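Local coordinates for cytochrome P450 monooxygenase (Rhodococcus sp. ECU0066, PDB 6KBH), which probably inserts oxygen into organic substrates at its heme, fed with electrons through an FMN and a [2Fe-2S] cluster carried on the same chain, at residues 396-400 and 727-731. Residues are numbered along the deposited sequence; the frame is centred on the assembly and turned at random.
Sequences KNLAR and ANIDA. With HEM (protoporphyrin IX containing Fe), chain C.
A salt-bridge network, Lys396 and Arg400 against Asp730, joins the P450 domain to the 2Fe-2S domain of this self-sufficient monooxygenase. Lys396 and Arg400 lie one turn apart on helix 396-413, which starts just after Cys393, the axial ligand of the heme iron. In P450s this is the L helix on the proximal side of the heme. Asp730 lies in the loop after helix 720-726 of the 2Fe-2S domain. The contact docks the cluster domain on the proximal side of the heme, a placement consistent with electron delivery from that side.

Arg400 holds the carboxylate end-on with two nitrogens. NH1 of Arg400 reaches OD1 of Asp730 at 3.1 Å, and that oxygen lies 16° out of the guanidinium plane. NH2 of Arg400 meets OD2 of Asp730 at 3.1 Å, on its syn lone pair. The two flat groups are turned 39° apart. NE of Arg400 makes a salt bridge to Glu320, which probably offsets part of its charge. Lys396, extended beyond CG, brings NZ to OD1 of Asp730 at 3.2 Å, from above the carboxylate plane. OD1 therefore accepts from two cationic side chains. Gln392 also binds NZ. With an alanine in place of Asp730, NZ of Lys396 and NH1 of Arg400 would probably lose the anion they share, weakening the tie between the domains.

Beside this network, Asn397 and Asn728 approach from opposite directions with their amide planes 13° apart. Asn728 has positive phi and is the C' residue of a Schellman motif that ends helix 720-726. Its CB points toward helix 396-413. Pro146 touches both asparagines. On the heme side, CB of Ala399 lies 3.7 Å from the vinyl atom CBB. At the loop, NZ of Lys396 makes a weak hydrogen bond of 3.3 Å to the backbone O of Asn728.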
ATOM      1  N   LYS A 396       0.647 -10.812  -1.520  1.00 70.23           N
ATOM      2  CA  LYS A 396       0.062  -9.623  -2.133  1.00 70.42           C
ATOM      3  C   LYS A 396       1.139  -8.628  -2.549  1.00 75.23           C
ATOM      4  O   LYS A 396       1.056  -8.031  -3.628  1.00 73.54           O
ATOM      5  CB  LYS A 396      -0.944  -8.971  -1.180  1.00 72.12           C
ATOM      6  CG  LYS A 396      -0.378  -8.476   0.148  1.00 68.04           C
ATOM      7  CD  LYS A 396      -1.436  -7.687   0.907  1.00 75.30           C
ATOM      8  CE  LYS A 396      -0.910  -7.145   2.222  1.00 80.95           C
ATOM      9  NZ  LYS A 396      -1.931  -6.301   2.907  1.00 83.55           N
ATOM     10  N   ASN A 397       2.167  -8.448  -1.717  1.00 70.50           N
ATOM     11  CA  ASN A 397       3.240  -7.533  -2.080  1.00 78.02           C
ATOM     12  C   ASN A 397       4.174  -8.134  -3.119  1.00 77.19           C
ATOM     13  O   ASN A 397       4.782  -7.394  -3.901  1.00 75.68           O
ATOM     14  CB  ASN A 397       4.018  -7.115  -0.835  1.00 78.20           C
ATOM     15  CG  ASN A 397       3.166  -6.334   0.137  1.00 74.53           C
ATOM     16  OD1 ASN A 397       3.017  -5.123   0.007  1.00 85.32           O
ATOM     17  ND2 ASN A 397       2.590  -7.024   1.106  1.00 87.16           N
ATOM     18  N   LEU A 398       4.308  -9.461  -3.147  1.00 72.43           N
ATOM     19  CA  LEU A 398       5.013 -10.092  -4.256  1.00 69.08           C
ATOM     20  C   LEU A 398       4.279  -9.846  -5.566  1.00 78.48           C
ATOM     21  O   LEU A 398       4.902  -9.531  -6.588  1.00 79.46           O
ATOM     22  CB  LEU A 398       5.176 -11.590  -3.996  1.00 70.65           C
ATOM     23  CG  LEU A 398       5.816 -12.404  -5.124  1.00 75.34           C
ATOM     24  CD1 LEU A 398       7.158 -11.810  -5.526  1.00 69.57           C
ATOM     25  CD2 LEU A 398       5.971 -13.861  -4.718  1.00 72.02           C
ATOM     26  N   ALA A 399       2.950  -9.972  -5.552  1.00 78.15           N
ATOM     27  CA  ALA A 399       2.164  -9.669  -6.743  1.00 80.53           C
ATOM     28  C   ALA A 399       2.136  -8.170  -7.020  1.00 76.28           C
ATOM     29  O   ALA A 399       2.152  -7.749  -8.182  1.00 75.74           O
ATOM     30  CB  ALA A 399       0.744 -10.214  -6.591  1.00 70.64           C
ATOM     31  N   ARG A 400       2.091  -7.351  -5.968  1.00 65.86           N
ATOM     32  CA  ARG A 400       2.119  -5.903  -6.157  1.00 74.57           C
ATOM     33  C   ARG A 400       3.419  -5.462  -6.816  1.00 83.99           C
ATOM     34  O   ARG A 400       3.413  -4.650  -7.748  1.00 86.03           O
ATOM     35  CB  ARG A 400       1.933  -5.196  -4.816  1.00 79.75           C
ATOM     36  CG  ARG A 400       0.494  -4.974  -4.415  1.00 70.65           C
ATOM     37  CD  ARG A 400       0.404  -4.601  -2.949  1.00 70.23           C
ATOM     38  NE  ARG A 400      -0.915  -4.094  -2.596  1.00 65.17           N
ATOM     39  CZ  ARG A 400      -1.350  -3.952  -1.348  1.00 80.71           C
ATOM     40  NH1 ARG A 400      -0.565  -4.280  -0.330  1.00 82.31           N
ATOM     41  NH2 ARG A 400      -2.568  -3.479  -1.117  1.00 80.83           N
ATOM     42  N   ALA A 727       3.183  -8.624  10.237  1.00 84.14           N
ATOM     43  CA  ALA A 727       1.952  -9.247   9.787  1.00 79.35           C
ATOM     44  C   ALA A 727       1.602  -8.857   8.360  1.00 85.64           C
ATOM     45  O   ALA A 727       0.510  -9.178   7.884  1.00 76.94           O
ATOM     46  CB  ALA A 727       0.799  -8.881  10.725  1.00 78.38           C
ATOM     47  N   ASN A 728       2.512  -8.174   7.674  1.00 92.52           N
ATOM     48  CA  ASN A 728       2.303  -7.652   6.318  1.00 90.20           C
ATOM     49  C   ASN A 728       1.008  -6.848   6.204  1.00 84.22           C
ATOM     50  O   ASN A 728       0.247  -6.978   5.243  1.00 91.31           O
ATOM     51  CB  ASN A 728       2.377  -8.750   5.258  1.00 75.55           C
ATOM     52  CG  ASN A 728       2.846  -8.187   3.929  1.00 81.20           C
ATOM     53  OD1 ASN A 728       2.806  -6.979   3.692  1.00104.53           O
ATOM     54  ND2 ASN A 728       3.331  -9.064   3.060  1.00 84.36           N
ATOM     55  N   ILE A 729       0.757  -6.026   7.186  1.00 81.89           N
ATOM     56  CA  ILE A 729      -0.325  -5.058   7.127  1.00 82.46           C
ATOM     57  C   ILE A 729       0.191  -3.804   6.450  1.00 84.11           C
ATOM     58  O   ILE A 729       1.342  -3.408   6.654  1.00 79.66           O
ATOM     59  CB  ILE A 729      -0.853  -4.759   8.533  1.00 81.67           C
ATOM     60  CG1 ILE A 729      -1.409  -6.043   9.117  1.00 83.48           C
ATOM     61  CG2 ILE A 729      -1.910  -3.634   8.523  1.00 79.16           C
ATOM     62  CD1 ILE A 729      -1.612  -5.937  10.559  1.00 91.74           C
ATOM     63  N   ASP A 730      -0.647  -3.192   5.622  1.00 90.70           N
ATOM     64  CA  ASP A 730      -0.212  -2.026   4.874  1.00 90.12           C
ATOM     65  C   ASP A 730       0.101  -0.874   5.820  1.00 86.97           C
ATOM     66  O   ASP A 730      -0.673  -0.571   6.734  1.00 93.45           O
ATOM     67  CB  ASP A 730      -1.276  -1.621   3.859  1.00 85.64           C
ATOM     68  CG  ASP A 730      -1.306  -2.543   2.657  1.00 87.95           C
ATOM     69  OD1 ASP A 730      -0.495  -3.492   2.627  1.00 79.81           O
ATOM     70  OD2 ASP A 730      -2.136  -2.322   1.747  1.00 89.34           O
ATOM     71  N   ALA A 731       1.247  -0.233   5.598  1.00 88.66           N
ATOM     72  CA  ALA A 731       1.680   0.883   6.424  1.00 79.87           C
ATOM     73  C   ALA A 731       2.741   1.659   5.660  1.00 80.34           C
ATOM     74  O   ALA A 731       3.543   1.066   4.935  1.00 84.26           O
ATOM     75  CB  ALA A 731       2.239   0.408   7.769  1.00 78.78           C
TER
HETATM   76  CHA HEM C 802      -4.798 -16.339  -0.014  1.00 72.55           C
HETATM   77  CHB HEM C 802      -5.902 -13.392  -3.956  1.00 63.93           C
HETATM   78  CHC HEM C 802      -0.877 -13.620  -5.603  1.00 71.37           C
HETATM   79  CHD HEM C 802       0.179 -16.537  -1.681  1.00 75.61           C
HETATM   80  C1A HEM C 802      -5.312 -15.482  -1.084  1.00 72.69           C
HETATM   81  C2A HEM C 802      -6.746 -15.215  -0.926  1.00 58.52           C
HETATM   82  C3A HEM C 802      -7.053 -14.396  -2.014  1.00 62.31           C
HETATM   83  C4A HEM C 802      -5.764 -14.246  -2.740  1.00 54.12           C
HETATM   84  CMA HEM C 802      -8.389 -13.815  -2.357  1.00 59.17           C
HETATM   85  CAA HEM C 802      -7.679 -15.675   0.152  1.00 61.54           C
HETATM   86  CBA HEM C 802      -8.050 -14.622   1.149  1.00 63.91           C
HETATM   87  CGA HEM C 802      -8.782 -15.011   2.390  1.00 66.22           C
HETATM   88  O1A HEM C 802      -9.279 -16.159   2.244  1.00 78.76           O
HETATM   89  O2A HEM C 802      -8.701 -14.081   3.238  1.00 62.93           O
HETATM   90  C1B HEM C 802      -4.677 -13.168  -4.786  1.00 62.92           C
HETATM   91  C2B HEM C 802      -4.622 -12.316  -6.061  1.00 72.66           C
HETATM   92  C3B HEM C 802      -3.046 -12.389  -6.568  1.00 59.53           C
HETATM   93  C4B HEM C 802      -2.340 -13.273  -5.558  1.00 64.04           C
HETATM   94  CMB HEM C 802      -5.753 -11.586  -6.702  1.00 76.81           C
HETATM   95  CAB HEM C 802      -2.438 -11.749  -7.769  1.00 62.85           C
HETATM   96  CBB HEM C 802      -2.647 -10.287  -7.965  1.00 68.12           C
HETATM   97  C1C HEM C 802      -0.403 -14.493  -4.492  1.00 75.70           C
HETATM   98  C2C HEM C 802       1.002 -14.756  -4.657  1.00 69.59           C
HETATM   99  C3C HEM C 802       1.320 -15.564  -3.589  1.00 74.99           C
HETATM  100  C4C HEM C 802       0.059 -15.704  -2.875  1.00 70.29           C
HETATM  101  CMC HEM C 802       1.910 -14.263  -5.736  1.00 69.16           C
HETATM  102  CAC HEM C 802       2.669 -16.123  -3.257  1.00 78.89           C
HETATM  103  CBC HEM C 802       2.957 -17.570  -3.438  1.00 75.69           C
HETATM  104  C1D HEM C 802      -1.139 -16.620  -1.042  1.00 63.44           C
HETATM  105  C2D HEM C 802      -1.115 -17.460   0.201  1.00 60.68           C
HETATM  106  C3D HEM C 802      -2.677 -17.404   0.731  1.00 66.16           C
HETATM  107  C4D HEM C 802      -3.361 -16.537  -0.287  1.00 67.02           C
HETATM  108  CMD HEM C 802       0.058 -18.165   0.787  1.00 76.36           C
HETATM  109  CAD HEM C 802      -3.242 -18.053   1.944  1.00 75.64           C
HETATM  110  CBD HEM C 802      -2.958 -17.360   3.236  1.00 59.85           C
HETATM  111  CGD HEM C 802      -3.824 -17.705   4.392  1.00 68.09           C
HETATM  112  O1D HEM C 802      -4.861 -18.255   3.949  1.00 73.85           O
HETATM  113  O2D HEM C 802      -3.290 -17.344   5.472  1.00 65.26           O
HETATM  114  NA  HEM C 802      -4.685 -14.902  -2.193  1.00 70.35           N
HETATM  115  NB  HEM C 802      -3.307 -13.683  -4.442  1.00 67.37           N
HETATM  116  NC  HEM C 802      -1.009 -15.068  -3.397  1.00 75.22           N
HETATM  117  ND  HEM C 802      -2.469 -15.959  -1.421  1.00 64.76           N
HETATM  118 FE   HEM C 802      -2.925 -14.924  -3.044  1.00 75.70          FE